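Long-range contact in DyP-type peroxidase (Pleurotus ostreatus PC15, PDB 6FSK), which probably uses hydrogen peroxide and a heme b cofactor to oxidise dyes and other substrates, with manganese(II) among them: residues A[41-46]-A[74-78]. The protein carries 1 engineered substitution. Numbering follows the deposited sequence.
Sequences FIPHIK and AVNVS
The ring of F41 presents its edge to the strand 74-78 and spans V75 and V77: CE1 meets V75 CG2 at 3.8 Å, and CE2 meets CB of V77 at 3.7 Å. CG stands anti to the backbone N (chi1 178°), which carries the ring out from the end of helix 31-41 to these valines, while I45 CG1 lies over one ring face near the rim. I45 adds its CD1 to V77 CG1, extending the apolar layer; I136 of the adjacent strand 134-140 touches both valines. Beyond this layer the contact turns polar. K46 N donates to V75 O at 2.9 Å in a nearly straight bond (165°). The same oxygen accepts a second hydrogen bond, from ND2 of its neighbour N76, which approaches from above the carbonyl plane. With its other hydrogen ND2 reaches K46 O at 3.1 Å, on a lone pair but more bent (140°). OD1 of N76 accepts from D11 N, so both ends of the amide are held. An alanine in place of N76 would probably leave K46 O without this donor, strip V75 O of its second bond and take from D11 N its side-chain acceptor. One water bridges H44 O and V75 N. K46 lays its bent aliphatic chain by A74 CB and turns its ammonium to D54. Away from the heme, the contact seats the loop between helices 31-41 and 48-63 on the sheet of the ferredoxin-like DyP fold; its polar groups are satisfied partly across the contact, partly by the water and D11 N, while apolar side chains pack round F41.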
ATOM      1  N   PHE A  41     -10.896 -14.225 -21.493  1.00 17.77           N
ATOM      2  CA  PHE A  41     -10.547 -13.093 -20.636  1.00 16.41           C
ATOM      3  C   PHE A  41      -9.104 -12.626 -20.864  1.00 16.35           C
ATOM      4  O   PHE A  41      -8.855 -11.427 -20.893  1.00 15.56           O
ATOM      5  CB  PHE A  41     -10.742 -13.507 -19.183  1.00 15.60           C
ATOM      6  CG  PHE A  41     -10.376 -12.432 -18.144  1.00 15.71           C
ATOM      7  CD1 PHE A  41     -10.691 -11.104 -18.321  1.00 18.89           C
ATOM      8  CD2 PHE A  41      -9.721 -12.819 -17.040  1.00 19.66           C
ATOM      9  CE1 PHE A  41     -10.378 -10.159 -17.347  1.00 19.42           C
ATOM     10  CE2 PHE A  41      -9.425 -11.892 -16.039  1.00 18.04           C
ATOM     11  CZ  PHE A  41      -9.705 -10.567 -16.262  1.00 16.99           C
ATOM     12  N   ILE A  42      -8.170 -13.545 -21.020  1.00 16.97           N
ATOM     13  CA  ILE A  42      -6.763 -13.198 -20.995  1.00 16.77           C
ATOM     14  C   ILE A  42      -6.348 -12.104 -21.971  1.00 16.25           C
ATOM     15  O   ILE A  42      -5.596 -11.194 -21.634  1.00 15.43           O
ATOM     16  CB  ILE A  42      -5.884 -14.488 -21.082  1.00 17.69           C
ATOM     17  CG1 ILE A  42      -5.942 -15.275 -19.804  1.00 20.06           C
ATOM     18  CG2 ILE A  42      -4.406 -14.134 -21.455  1.00 20.10           C
ATOM     19  CD1 ILE A  42      -5.535 -16.729 -19.945  1.00 22.11           C
ATOM     20  N   PRO A  43      -6.859 -12.074 -23.227  1.00 17.44           N
ATOM     21  CA  PRO A  43      -6.497 -11.006 -24.149  1.00 17.41           C
ATOM     22  C   PRO A  43      -6.918  -9.602 -23.774  1.00 17.01           C
ATOM     23  O   PRO A  43      -6.423  -8.663 -24.365  1.00 20.60           O
ATOM     24  CB  PRO A  43      -7.173 -11.427 -25.484  1.00 19.17           C
ATOM     25  CG  PRO A  43      -7.394 -12.818 -25.328  1.00 20.63           C
ATOM     26  CD  PRO A  43      -7.639 -13.125 -23.894  1.00 19.03           C
ATOM     27  N   HIS A  44      -7.839  -9.454 -22.788  1.00 16.56           N
ATOM     28  CA  HIS A  44      -8.203  -8.178 -22.221  1.00 16.30           C
ATOM     29  C   HIS A  44      -7.225  -7.625 -21.154  1.00 15.22           C
ATOM     30  O   HIS A  44      -7.325  -6.424 -20.836  1.00 17.51           O
ATOM     31  CB  HIS A  44      -9.531  -8.320 -21.502  1.00 18.19           C
ATOM     32  CG  HIS A  44     -10.705  -8.379 -22.416  1.00 23.34           C
ATOM     33  ND1 HIS A  44     -11.203  -9.549 -22.946  1.00 27.45           N
ATOM     34  CD2 HIS A  44     -11.471  -7.385 -22.902  1.00 25.19           C
ATOM     35  CE1 HIS A  44     -12.221  -9.273 -23.750  1.00 23.76           C
ATOM     36  NE2 HIS A  44     -12.425  -7.967 -23.720  1.00 28.74           N
ATOM     37  N   ILE A  45      -6.318  -8.436 -20.658  1.00 14.33           N
ATOM     38  CA  ILE A  45      -5.473  -8.023 -19.486  1.00 14.32           C
ATOM     39  C   ILE A  45      -4.417  -7.020 -19.898  1.00 14.36           C
ATOM     40  O   ILE A  45      -3.760  -7.231 -20.939  1.00 15.64           O
ATOM     41  CB  ILE A  45      -4.869  -9.237 -18.810  1.00 14.32           C
ATOM     42  CG1 ILE A  45      -5.971 -10.085 -18.234  1.00 16.49           C
ATOM     43  CG2 ILE A  45      -3.867  -8.867 -17.691  1.00 13.65           C
ATOM     44  CD1 ILE A  45      -5.549 -11.414 -17.724  1.00 21.65           C
ATOM     45  N   LYS A  46      -4.304  -5.907 -19.169  1.00 12.04           N
ATOM     46  CA  LYS A  46      -3.293  -4.907 -19.493  1.00 13.17           C
ATOM     47  C   LYS A  46      -1.905  -5.352 -19.036  1.00 13.83           C
ATOM     48  O   LYS A  46      -1.694  -5.751 -17.864  1.00 13.82           O
ATOM     49  CB  LYS A  46      -3.640  -3.623 -18.773  1.00 14.13           C
ATOM     50  CG  LYS A  46      -2.758  -2.415 -19.048  1.00 14.23           C
ATOM     51  CD  LYS A  46      -2.750  -1.955 -20.509  1.00 18.78           C
ATOM     52  CE  LYS A  46      -4.102  -1.582 -21.060  1.00 19.25           C
ATOM     53  NZ  LYS A  46      -4.107  -1.146 -22.545  1.00 21.60           N
ATOM     54  N   ALA A  74      -8.687  -0.383 -18.093  1.00 14.13           N
ATOM     55  CA  ALA A  74      -7.701  -1.439 -18.071  1.00 12.86           C
ATOM     56  C   ALA A  74      -8.006  -2.432 -16.987  1.00 15.34           C
ATOM     57  O   ALA A  74      -8.535  -2.055 -15.925  1.00 13.17           O
ATOM     58  CB  ALA A  74      -6.345  -0.870 -17.826  1.00 13.76           C
ATOM     59  N   VAL A  75      -7.614  -3.680 -17.223  1.00 13.66           N
ATOM     60  CA  VAL A  75      -8.015  -4.747 -16.302  1.00 13.51           C
ATOM     61  C   VAL A  75      -6.853  -5.620 -15.936  1.00 12.30           C
ATOM     62  O   VAL A  75      -5.974  -5.942 -16.795  1.00 12.09           O
ATOM     63  CB  VAL A  75      -9.133  -5.629 -16.924  1.00 17.90           C
ATOM     64  CG1 VAL A  75      -8.674  -6.296 -18.163  1.00 20.96           C
ATOM     65  CG2 VAL A  75      -9.632  -6.691 -15.969  1.00 17.68           C
ATOM     66  N   ASN A  76      -6.794  -6.021 -14.680  1.00 11.37           N
ATOM     67  CA  ASN A  76      -5.806  -6.993 -14.180  1.00 11.06           C
ATOM     68  C   ASN A  76      -6.577  -8.024 -13.325  1.00 11.13           C
ATOM     69  O   ASN A  76      -7.793  -7.871 -13.010  1.00 11.15           O
ATOM     70  CB  ASN A  76      -4.716  -6.349 -13.287  1.00 11.62           C
ATOM     71  CG  ASN A  76      -3.465  -5.880 -14.043  1.00 12.26           C
ATOM     72  OD1 ASN A  76      -2.439  -5.665 -13.390  1.00 13.12           O
ATOM     73  ND2 ASN A  76      -3.525  -5.731 -15.381  1.00 12.34           N
ATOM     74  N   VAL A  77      -5.910  -9.109 -12.938  1.00 10.38           N
ATOM     75  CA  VAL A  77      -6.516 -10.225 -12.238  1.00 10.68           C
ATOM     76  C   VAL A  77      -5.545 -10.830 -11.234  1.00 11.67           C
ATOM     77  O   VAL A  77      -4.328 -10.906 -11.536  1.00 11.25           O
ATOM     78  CB  VAL A  77      -7.067 -11.352 -13.180  1.00 11.31           C
ATOM     79  CG1 VAL A  77      -5.899 -12.098 -13.880  1.00 11.95           C
ATOM     80  CG2 VAL A  77      -7.921 -12.347 -12.395  1.00 12.17           C
ATOM     81  N   SER A  78      -5.995 -11.297 -10.061  1.00 10.47           N
ATOM     82  CA  SER A  78      -5.101 -11.821  -9.065  1.00 10.32           C
ATOM     83  C   SER A  78      -5.833 -12.890  -8.275  1.00 10.81           C
ATOM     84  O   SER A  78      -7.061 -12.813  -8.171  1.00 11.24           O
ATOM     85  CB  SER A  78      -4.572 -10.654  -8.219  1.00 10.79           C
ATOM     86  OG  SER A  78      -3.367 -10.907  -7.534  1.00 12.03           O
TER
HETATM   87  O   HOH W   1      -6.783  -3.941 -19.957  1.00 14.59           O